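Side-chain contacts in aminopeptidase-like protein (Chaetomium thermophilum, PDB 5JM6), which probably acts as a zinc-dependent aminopeptidase of the M18 family, built as a dodecamer and linked to the Cvt pathway of selective autophagy: residues I305-K308 with L309-A313; V72-C75 with K76-L80; L59-M62 with T63-T67; D437-A440 with E441-C445. One frame throughout, in Å; residues are numbered along the deposited sequence.

Contact 1 (I305-K308 with L309-A313). With ZN (zinc ion), chain G; ZN (zinc ion), chain H.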
loop_
_atom_site.group_PDB
_atom_site.type_symbol
_atom_site.label_atom_id
_atom_site.label_comp_id
_atom_site.label_asym_id
_atom_site.label_seq_id
_atom_site.Cartn_x
_atom_site.Cartn_y
_atom_site.Cartn_z
ATOM N N ILE A 305 -34.929 18.665 15.822
ATOM C CA ILE A 305 -36.135 18.086 15.262
ATOM C C ILE A 305 -36.191 16.581 15.521
ATOM O O ILE A 305 -37.295 16.031 15.580
ATOM C CB ILE A 305 -36.267 18.369 13.744
ATOM C CG1 ILE A 305 -36.267 19.873 13.475
ATOM C CG2 ILE A 305 -37.559 17.787 13.185
ATOM C CD1 ILE A 305 -36.697 20.232 12.064
ATOM N N ASP A 306 -35.050 15.910 15.752
ATOM C CA ASP A 306 -35.161 14.461 15.898
ATOM C C ASP A 306 -36.008 14.279 17.148
ATOM O O ASP A 306 -35.572 14.402 18.298
ATOM C CB ASP A 306 -33.789 13.757 16.009
ATOM C CG ASP A 306 -33.903 12.214 16.051
ATOM O OD1 ASP A 306 -34.786 11.682 16.752
ATOM O OD2 ASP A 306 -33.121 11.520 15.367
ATOM N N ASP A 307 -37.246 13.945 16.793
ATOM C CA ASP A 307 -38.471 13.722 17.569
ATOM C C ASP A 307 -39.132 14.785 18.447
ATOM O O ASP A 307 -40.234 14.525 18.918
ATOM C CB ASP A 307 -38.349 12.472 18.405
ATOM C CG ASP A 307 -39.288 11.400 17.909
ATOM O OD1 ASP A 307 -39.877 11.625 16.832
ATOM O OD2 ASP A 307 -39.483 10.377 18.587
ATOM N N LYS A 308 -38.558 15.961 18.662
ATOM C CA LYS A 308 -39.400 17.003 19.246
ATOM C C LYS A 308 -40.584 17.247 18.296
ATOM O O LYS A 308 -41.677 17.593 18.736
ATOM C CB LYS A 308 -38.620 18.291 19.512
ATOM C CG LYS A 308 -37.916 18.323 20.869
ATOM C CD LYS A 308 -36.970 19.512 20.960
ATOM C CE LYS A 308 -36.535 19.793 22.390
ATOM N NZ LYS A 308 -35.363 18.984 22.825
ATOM N N LEU A 309 -40.367 17.011 17.003
ATOM C CA LEU A 309 -41.419 17.154 15.994
ATOM C C LEU A 309 -42.541 16.117 16.129
ATOM O O LEU A 309 -43.709 16.489 16.229
ATOM C CB LEU A 309 -40.813 17.086 14.588
ATOM C CG LEU A 309 -41.766 17.072 13.388
ATOM C CD1 LEU A 309 -42.790 18.194 13.466
ATOM C CD2 LEU A 309 -40.982 17.179 12.093
ATOM N N CYS A 310 -42.206 14.828 16.122
ATOM C CA CYS A 310 -43.243 13.802 16.247
ATOM C C CYS A 310 -43.881 13.833 17.630
ATOM O O CYS A 310 -45.080 13.596 17.773
ATOM C CB CYS A 310 -42.684 12.405 15.966
ATOM S SG CYS A 310 -42.329 12.055 14.228
ATOM N N SER A 311 -43.079 14.129 18.648
ATOM C CA SER A 311 -43.593 14.214 20.009
ATOM C C SER A 311 -44.588 15.358 20.157
ATOM O O SER A 311 -45.667 15.176 20.719
ATOM C CB SER A 311 -42.452 14.385 21.009
ATOM O OG SER A 311 -41.686 13.198 21.113
ATOM N N TRP A 312 -44.228 16.534 19.651
ATOM C CA TRP A 312 -45.099 17.695 19.783
ATOM C C TRP A 312 -46.423 17.478 19.062
ATOM O O TRP A 312 -47.480 17.842 19.576
ATOM C CB TRP A 312 -44.416 18.954 19.250
ATOM C CG TRP A 312 -45.214 20.193 19.485
ATOM C CD1 TRP A 312 -45.290 20.912 20.642
ATOM C CD2 TRP A 312 -46.056 20.861 18.541
ATOM N NE1 TRP A 312 -46.128 21.989 20.476
ATOM C CE2 TRP A 312 -46.611 21.980 19.194
ATOM C CE3 TRP A 312 -46.395 20.622 17.205
ATOM C CZ2 TRP A 312 -47.484 22.858 18.557
ATOM C CZ3 TRP A 312 -47.262 21.495 16.575
ATOM C CH2 TRP A 312 -47.797 22.599 17.251
ATOM N N ALA A 313 -46.365 16.879 17.878
ATOM C CA ALA A 313 -47.572 16.607 17.105
ATOM C C ALA A 313 -48.450 15.576 17.809
ATOM O O ALA A 313 -49.677 15.673 17.782
ATOM C CB ALA A 313 -47.214 16.136 15.705
HETATM ZN ZN ZN G . -31.931 10.974 16.623
HETATM ZN ZN ZN H . -35.555 9.877 16.930
#
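Ile305 and Leu309 lie side by side, four residues apart, at the start of the helix, their side chains pointing the same way. The CG2 branch of Ile305 does the touching, 3.6 Å from CB of Leu309, and it meets CD2 of Leu309 as well; Leu309 turns CG to the far side of CB from its own backbone N (chi1 174°), which brings that methyl down beside Ile305. On another side of the turn, Asp307 and Ser311 meet through polar atoms. Ser311 N donates to Asp307 O at 2.9 Å, while Ser311 OG makes at most weak bonds, to this oxygen or to His133 O. Asp307 swings its carboxylate forward along the helix until OD1 lies against CB of Cys310, with Cys310 SG a little farther off, and its OD2 accepts from the backbone N of His133. An alanine in place of Asp307 would probably leave His133 N without this acceptor and Cys310 without its neighbour. Asp306 faces away from this turn and bridges the two zinc ions, OD2 at 1.8 Å from one and OD1 at 2.0 Å from the other, the signature of a dinuclear aminopeptidase centre; Glu340 and His485 join it on the first, His133 and Asp391 on the second. Strand 386-394 lies against Asp307 and Cys310, helix 55-64 receives Ile305, Leu309 and Trp312, and helix 495-514 packs on Ala313.

Contact 2 (V72-C75 with K76-L80)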
loop_
_atom_site.group_PDB
_atom_site.type_symbol
_atom_site.label_atom_id
_atom_site.label_comp_id
_atom_site.label_asym_id
_atom_site.label_seq_id
_atom_site.Cartn_x
_atom_site.Cartn_y
_atom_site.Cartn_z
ATOM N N VAL A 72 -40.980 19.047 28.918
ATOM C CA VAL A 72 -41.928 18.492 29.877
ATOM C C VAL A 72 -42.660 19.615 30.610
ATOM O O VAL A 72 -43.862 19.522 30.855
ATOM C CB VAL A 72 -41.232 17.555 30.884
ATOM C CG1 VAL A 72 -42.095 17.339 32.121
ATOM C CG2 VAL A 72 -40.921 16.226 30.220
ATOM N N ASP A 73 -41.943 20.688 30.928
ATOM C CA ASP A 73 -42.560 21.836 31.582
ATOM C C ASP A 73 -43.595 22.495 30.669
ATOM O O ASP A 73 -44.628 22.973 31.133
ATOM C CB ASP A 73 -41.497 22.852 32.002
ATOM C CG ASP A 73 -42.079 24.011 32.783
ATOM O OD1 ASP A 73 -42.543 23.785 33.920
ATOM O OD2 ASP A 73 -42.071 25.146 32.263
ATOM N N TYR A 74 -43.309 22.507 29.370
ATOM C CA TYR A 74 -44.225 23.050 28.369
ATOM C C TYR A 74 -45.498 22.217 28.292
ATOM O O TYR A 74 -46.606 22.751 28.304
ATOM C CB TYR A 74 -43.531 23.106 27.002
ATOM C CG TYR A 74 -44.420 23.396 25.804
ATOM C CD1 TYR A 74 -45.107 22.375 25.156
ATOM C CD2 TYR A 74 -44.536 24.684 25.296
ATOM C CE1 TYR A 74 -45.907 22.633 24.056
ATOM C CE2 TYR A 74 -45.332 24.951 24.194
ATOM C CZ TYR A 74 -46.014 23.922 23.578
ATOM O OH TYR A 74 -46.805 24.183 22.480
ATOM N N CYS A 75 -45.326 20.903 28.201
ATOM C CA CYS A 75 -46.456 19.988 28.134
ATOM C C CYS A 75 -47.263 20.032 29.421
ATOM O O CYS A 75 -48.491 19.968 29.400
ATOM C CB CYS A 75 -45.976 18.563 27.863
ATOM S SG CYS A 75 -45.089 18.370 26.305
ATOM N N LYS A 76 -46.562 20.149 30.541
ATOM C CA LYS A 76 -47.209 20.113 31.841
ATOM C C LYS A 76 -48.101 21.340 32.039
ATOM O O LYS A 76 -49.189 21.233 32.602
ATOM C CB LYS A 76 -46.161 20.008 32.953
ATOM C CG LYS A 76 -46.743 19.850 34.339
ATOM C CD LYS A 76 -45.666 19.659 35.395
ATOM C CE LYS A 76 -46.299 19.645 36.779
ATOM N NZ LYS A 76 -45.314 19.528 37.888
ATOM N N GLN A 77 -47.658 22.495 31.551
ATOM C CA GLN A 77 -48.454 23.715 31.680
ATOM C C GLN A 77 -49.670 23.714 30.758
ATOM O O GLN A 77 -50.708 24.271 31.103
ATOM C CB GLN A 77 -47.607 24.959 31.402
ATOM C CG GLN A 77 -46.463 25.187 32.376
ATOM C CD GLN A 77 -45.713 26.474 32.087
ATOM O OE1 GLN A 77 -46.127 27.269 31.241
ATOM N NE2 GLN A 77 -44.606 26.686 32.788
ATOM N N LYS A 78 -49.554 23.101 29.586
ATOM C CA LYS A 78 -50.694 23.052 28.681
ATOM C C LYS A 78 -51.697 21.987 29.121
ATOM O O LYS A 78 -52.904 22.172 28.980
ATOM C CB LYS A 78 -50.239 22.810 27.242
ATOM C CG LYS A 78 -49.281 23.876 26.732
ATOM C CD LYS A 78 -49.369 24.027 25.224
ATOM C CE LYS A 78 -49.284 25.488 24.815
ATOM N NZ LYS A 78 -49.430 25.650 23.343
ATOM N N LEU A 79 -51.200 20.881 29.671
ATOM C CA LEU A 79 -52.087 19.850 30.203
ATOM C C LEU A 79 -52.886 20.383 31.389
ATOM O O LEU A 79 -54.074 20.097 31.521
ATOM C CB LEU A 79 -51.300 18.605 30.613
ATOM C CG LEU A 79 -50.737 17.730 29.492
ATOM C CD1 LEU A 79 -49.845 16.649 30.072
ATOM C CD2 LEU A 79 -51.853 17.119 28.656
ATOM N N LEU A 80 -52.237 21.166 32.245
ATOM C CA LEU A 80 -52.914 21.732 33.406
ATOM C C LEU A 80 -53.936 22.792 32.996
ATOM O O LEU A 80 -54.994 22.912 33.613
ATOM C CB LEU A 80 -51.899 22.323 34.388
ATOM C CG LEU A 80 -51.099 21.305 35.208
ATOM C CD1 LEU A 80 -49.926 21.972 35.905
ATOM C CD2 LEU A 80 -51.993 20.607 36.220
#
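From Val72 and Lys76 to Cys75 and Leu79 the backbone is regular alpha-helix, with four successive i to i+4 hydrogen bonds, the first from Lys76 N to Val72 O at 2.8 Å. The chief side-chain pairing is Tyr74 with Lys78. Tyr74 carries its ring forward along the helix, CG on the opposite side of CB from the backbone N (chi1 169°), and Lys78 climbs over one face of it: CG lies above the ring, CD comes within 3.7 Å of Tyr74 CZ, and a bend at chi3 takes the chain on to the phenol. There Lys78 NZ donates to Tyr74 OH at 3.1 Å, so the aliphatic part of the lysine covers the aromatic carbons and its ammonium end reaches the oxygen. The same OH also bonds to Trp312 NE1, which together with the lysine holds the phenol end in place. Around the helix, Asp73 OD2 stands 3.0 Å from Gln77 NE2, but carboxylate and amide planes are 83° apart and the angle is too poor for a hydrogen bond. Lys76 instead runs fully extended away from the turn, toward a long, weak ion pair with Glu86. Leu79 rests CB and CG against Cys75 O. One side of the helix, with Val72, Cys75 and Leu79, is buried, while Asp73 and Gln77 lie toward solvent. Val72 and Leu79 lie on strand 111-117, Lys76 and Leu79 also meet Phe104 of strand 102-107, and Cys75 and Leu79 pack on Phe315 of helix 305-320.

Contact 3 (L59-M62 with T63-T67)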
loop_
_atom_site.group_PDB
_atom_site.type_symbol
_atom_site.label_atom_id
_atom_site.label_comp_id
_atom_site.label_asym_id
_atom_site.label_seq_id
_atom_site.Cartn_x
_atom_site.Cartn_y
_atom_site.Cartn_z
ATOM N N LEU A 59 -43.333 26.504 15.711
ATOM C CA LEU A 59 -42.165 27.375 15.673
ATOM C C LEU A 59 -41.833 27.905 17.062
ATOM O O LEU A 59 -40.703 27.766 17.532
ATOM C CB LEU A 59 -42.388 28.539 14.705
ATOM C CG LEU A 59 -42.274 28.209 13.217
ATOM C CD1 LEU A 59 -42.529 29.447 12.373
ATOM C CD2 LEU A 59 -40.906 27.624 12.914
ATOM N N ASP A 60 -42.826 28.494 17.722
ATOM C CA ASP A 60 -42.632 29.047 19.058
ATOM C C ASP A 60 -42.231 27.977 20.064
ATOM O O ASP A 60 -41.429 28.233 20.961
ATOM C CB ASP A 60 -43.898 29.755 19.539
ATOM C CG ASP A 60 -44.221 30.986 18.721
ATOM O OD1 ASP A 60 -43.284 31.586 18.153
ATOM O OD2 ASP A 60 -45.411 31.356 18.651
ATOM N N PHE A 61 -42.793 26.783 19.920
ATOM C CA PHE A 61 -42.429 25.680 20.797
ATOM C C PHE A 61 -40.933 25.386 20.673
ATOM O O PHE A 61 -40.211 25.405 21.668
ATOM C CB PHE A 61 -43.265 24.437 20.481
ATOM C CG PHE A 61 -42.713 23.166 21.060
ATOM C CD1 PHE A 61 -42.710 22.950 22.428
ATOM C CD2 PHE A 61 -42.209 22.180 20.230
ATOM C CE1 PHE A 61 -42.203 21.777 22.957
ATOM C CE2 PHE A 61 -41.703 21.006 20.751
ATOM C CZ PHE A 61 -41.699 20.803 22.115
ATOM N N MET A 62 -40.471 25.155 19.446
ATOM C CA MET A 62 -39.066 24.836 19.199
ATOM C C MET A 62 -38.125 25.930 19.693
ATOM O O MET A 62 -37.080 25.646 20.278
ATOM C CB MET A 62 -38.827 24.594 17.707
ATOM C CG MET A 62 -39.580 23.404 17.144
ATOM S SD MET A 62 -39.231 21.868 18.022
ATOM C CE MET A 62 -37.494 21.645 17.653
ATOM N N THR A 63 -38.503 27.180 19.461
ATOM C CA THR A 63 -37.655 28.311 19.810
ATOM C C THR A 63 -37.422 28.435 21.319
ATOM O O THR A 63 -36.293 28.636 21.765
ATOM C CB THR A 63 -38.262 29.625 19.274
ATOM O OG1 THR A 63 -38.196 29.629 17.842
ATOM C CG2 THR A 63 -37.511 30.831 19.814
ATOM N N HIS A 64 -38.491 28.331 22.099
ATOM C CA HIS A 64 -38.424 28.634 23.529
ATOM C C HIS A 64 -38.310 27.441 24.489
ATOM O O HIS A 64 -38.414 27.615 25.703
ATOM C CB HIS A 64 -39.615 29.513 23.890
ATOM C CG HIS A 64 -39.592 30.831 23.182
ATOM N ND1 HIS A 64 -40.432 31.129 22.130
ATOM C CD2 HIS A 64 -38.783 31.905 23.333
ATOM C CE1 HIS A 64 -40.163 32.343 21.687
ATOM N NE2 HIS A 64 -39.166 32.837 22.399
ATOM N N ASN A 65 -38.138 26.236 23.954
ATOM C CA ASN A 65 -37.985 25.051 24.797
ATOM C C ASN A 65 -36.818 24.171 24.348
ATOM O O ASN A 65 -37.023 23.086 23.805
ATOM C CB ASN A 65 -39.285 24.251 24.807
ATOM C CG ASN A 65 -40.487 25.113 25.137
ATOM O OD1 ASN A 65 -40.764 25.392 26.303
ATOM N ND2 ASN A 65 -41.197 25.559 24.106
ATOM N N PRO A 66 -35.586 24.648 24.573
ATOM C CA PRO A 66 -34.361 24.062 24.015
ATOM C C PRO A 66 -33.911 22.745 24.647
ATOM O O PRO A 66 -33.122 22.027 24.032
ATOM C CB PRO A 66 -33.310 25.154 24.260
ATOM C CG PRO A 66 -34.018 26.268 25.029
ATOM C CD PRO A 66 -35.271 25.680 25.571
ATOM N N THR A 67 -34.367 22.444 25.856
ATOM C CA THR A 67 -33.911 21.240 26.544
ATOM C C THR A 67 -35.083 20.332 26.871
ATOM O O THR A 67 -36.237 20.762 26.856
ATOM C CB THR A 67 -33.148 21.574 27.842
ATOM O OG1 THR A 67 -34.073 21.973 28.863
ATOM C CG2 THR A 67 -32.141 22.691 27.600
#
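Asn65 places CG beside its own backbone N, opposite its carbonyl carbon (chi1 -51°), and this turns the amide back along the helix toward the carbonyl of Phe61. ND2 donates to Phe61 O at 2.6 Å in a fairly straight bond of 159°; the nitrogen lies in the carbonyl plane on a lone pair, and the oxygen lies close to the plane of the amide, so both flat groups are well set for it. The backbone N of Asn65 adds only a weak bond to the same oxygen. ND2 also lies 3.5 Å from CD1 of the Phe61 ring, whose side chain crosses that of Asn65 at about a right angle. This is the C-terminal end of helix 55-64, where side chains supplement backbone donors, and from which Pro66 leads to Thr67, the N-cap of helix 68-81. One residue earlier, Asp60 O takes two bonds from His64: the backbone N at 3.2 Å and ring ND1 at 3.3 Å, the latter on a lone pair though the oxygen is tilted out of the imidazole plane. The methyl CG2 of Thr63 sits over the centre of that imidazole. Leu59 O is likewise gripped twice by Thr63, from N at 3.0 Å and from OG1 at 3.1 Å, the hydroxyl standing above the carbonyl plane. Thr63 OG1 has a second partner in Ala290 N. Phe61 stacks on Trp312 of helix 305-320 and meets the ring of Tyr74 in helix 68-81.

Contact 4 (D437-A440 with E441-C445)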
loop_
_atom_site.group_PDB
_atom_site.type_symbol
_atom_site.label_atom_id
_atom_site.label_comp_id
_atom_site.label_asym_id
_atom_site.label_seq_id
_atom_site.Cartn_x
_atom_site.Cartn_y
_atom_site.Cartn_z
ATOM N N ASP A 437 -53.616 2.670 7.353
ATOM C CA ASP A 437 -54.115 3.142 6.067
ATOM C C ASP A 437 -55.616 3.381 6.167
ATOM O O ASP A 437 -56.146 4.325 5.582
ATOM C CB ASP A 437 -53.805 2.150 4.943
ATOM C CG ASP A 437 -52.415 2.341 4.370
ATOM O OD1 ASP A 437 -51.726 3.293 4.791
ATOM O OD2 ASP A 437 -52.017 1.550 3.487
ATOM N N ARG A 438 -56.293 2.526 6.927
ATOM C CA ARG A 438 -57.730 2.650 7.129
ATOM C C ARG A 438 -58.064 3.878 7.973
ATOM O O ARG A 438 -59.002 4.612 7.666
ATOM C CB ARG A 438 -58.284 1.384 7.783
ATOM C CG ARG A 438 -59.719 1.497 8.259
ATOM C CD ARG A 438 -60.693 1.562 7.098
ATOM N NE ARG A 438 -62.077 1.517 7.560
ATOM C CZ ARG A 438 -63.080 2.164 6.978
ATOM N NH1 ARG A 438 -62.853 2.913 5.907
ATOM N NH2 ARG A 438 -64.309 2.066 7.467
ATOM N N ILE A 439 -57.295 4.102 9.032
ATOM C CA ILE A 439 -57.491 5.290 9.852
ATOM C C ILE A 439 -57.209 6.546 9.027
ATOM O O ILE A 439 -57.955 7.524 9.101
ATOM C CB ILE A 439 -56.611 5.252 11.119
ATOM C CG1 ILE A 439 -57.272 4.352 12.166
ATOM C CG2 ILE A 439 -56.401 6.647 11.684
ATOM C CD1 ILE A 439 -56.551 4.292 13.486
ATOM N N ALA A 440 -56.160 6.500 8.211
ATOM C CA ALA A 440 -55.811 7.629 7.353
ATOM C C ALA A 440 -56.959 8.019 6.427
ATOM O O ALA A 440 -57.144 9.196 6.121
ATOM C CB ALA A 440 -54.570 7.313 6.538
ATOM N N GLU A 441 -57.735 7.036 5.987
ATOM C CA GLU A 441 -58.832 7.320 5.073
ATOM C C GLU A 441 -60.003 7.985 5.792
ATOM O O GLU A 441 -60.670 8.855 5.232
ATOM C CB GLU A 441 -59.298 6.046 4.375
ATOM C CG GLU A 441 -60.543 6.246 3.539
ATOM C CD GLU A 441 -60.977 4.984 2.842
ATOM O OE1 GLU A 441 -60.261 3.969 2.961
ATOM O OE2 GLU A 441 -62.030 5.007 2.172
ATOM N N LEU A 442 -60.248 7.587 7.035
ATOM C CA LEU A 442 -61.305 8.209 7.821
ATOM C C LEU A 442 -60.905 9.620 8.248
ATOM O O LEU A 442 -61.764 10.458 8.526
ATOM C CB LEU A 442 -61.633 7.362 9.052
ATOM C CG LEU A 442 -61.992 5.895 8.816
ATOM C CD1 LEU A 442 -61.783 5.094 10.091
ATOM C CD2 LEU A 442 -63.426 5.760 8.329
ATOM N N SER A 443 -59.597 9.869 8.303
ATOM C CA SER A 443 -59.059 11.146 8.773
ATOM C C SER A 443 -58.854 12.183 7.674
ATOM O O SER A 443 -58.616 13.356 7.964
ATOM C CB SER A 443 -57.718 10.924 9.477
ATOM O OG SER A 443 -57.807 9.921 10.469
ATOM N N GLY A 444 -58.933 11.755 6.419
ATOM C CA GLY A 444 -58.575 12.616 5.308
ATOM C C GLY A 444 -57.069 12.777 5.176
ATOM O O GLY A 444 -56.574 13.862 4.868
ATOM N N CYS A 445 -56.338 11.691 5.413
ATOM C CA CYS A 445 -54.879 11.715 5.342
ATOM C C CYS A 445 -54.351 10.777 4.270
ATOM O O CYS A 445 -54.986 9.775 3.939
ATOM C CB CYS A 445 -54.268 11.332 6.691
ATOM S SG CYS A 445 -54.632 12.469 8.041
#
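Ile439 O is gripped twice by Ser443, by the backbone N at 3.0 Å and by OG at 2.8 Å. The two donors come differently: N lies nearly along the carbonyl axis, whereas OG stands above the carbonyl plane, carried there because it lies beside its own backbone N (chi1 -51°). OG also touches CG2 of Ile439, 3.8 Å away. With an alanine at Ser443, Ile439 O would probably keep its backbone donor but lose the second one, and the packing against CG2 would be thinned. Just beyond, Cys445 N reaches back to Ala440 O at 2.7 Å, a 6-to-1 bond made possible by the positive phi of Gly444 (75°); with Ala440 CB and Cys445 CB 4.0 Å apart, this is consistent with a Schellman motif closing helix 430-443. Arg438 reaches outward, and its bend at chi2 brings the guanidinium beside Leu442. Leu442 CD2 covers one face of that group, 3.6 Å above the plane and offset toward its rim. Glu441 OE1 lies at the edge, 4.1 Å from Arg438 NH1, probably near enough for some charge attraction but beyond a salt bridge. The firmer partner of Arg438 is Glu516, which takes NH2 in a salt bridge, while Asp437 pairs with Arg449. Ile439 and Leu442 turn to helix 495-514, touching Phe506 and Phe509 respectively.

Contacts 1, 2 and 3 lie on three helices that share an aromatic cluster of Trp312, Phe61 and Tyr74. Contact 1 is wholly buried and is the one that holds a zinc ligand; contacts 2 and 3 each have one side in this cluster and another toward the surface, where charged and polar side chains gather. Contact 4 stands apart on a peripheral helix, its nearest atoms about 11 Å from contact 1 and about 20 Å from contacts 2 and 3. It resembles contact 3 in that both are helix ends with doubly gripped carbonyls, whereas contact 2 is uninterrupted helix, and contact 1 the irregular start of one, where the metal-binding aspartate sits.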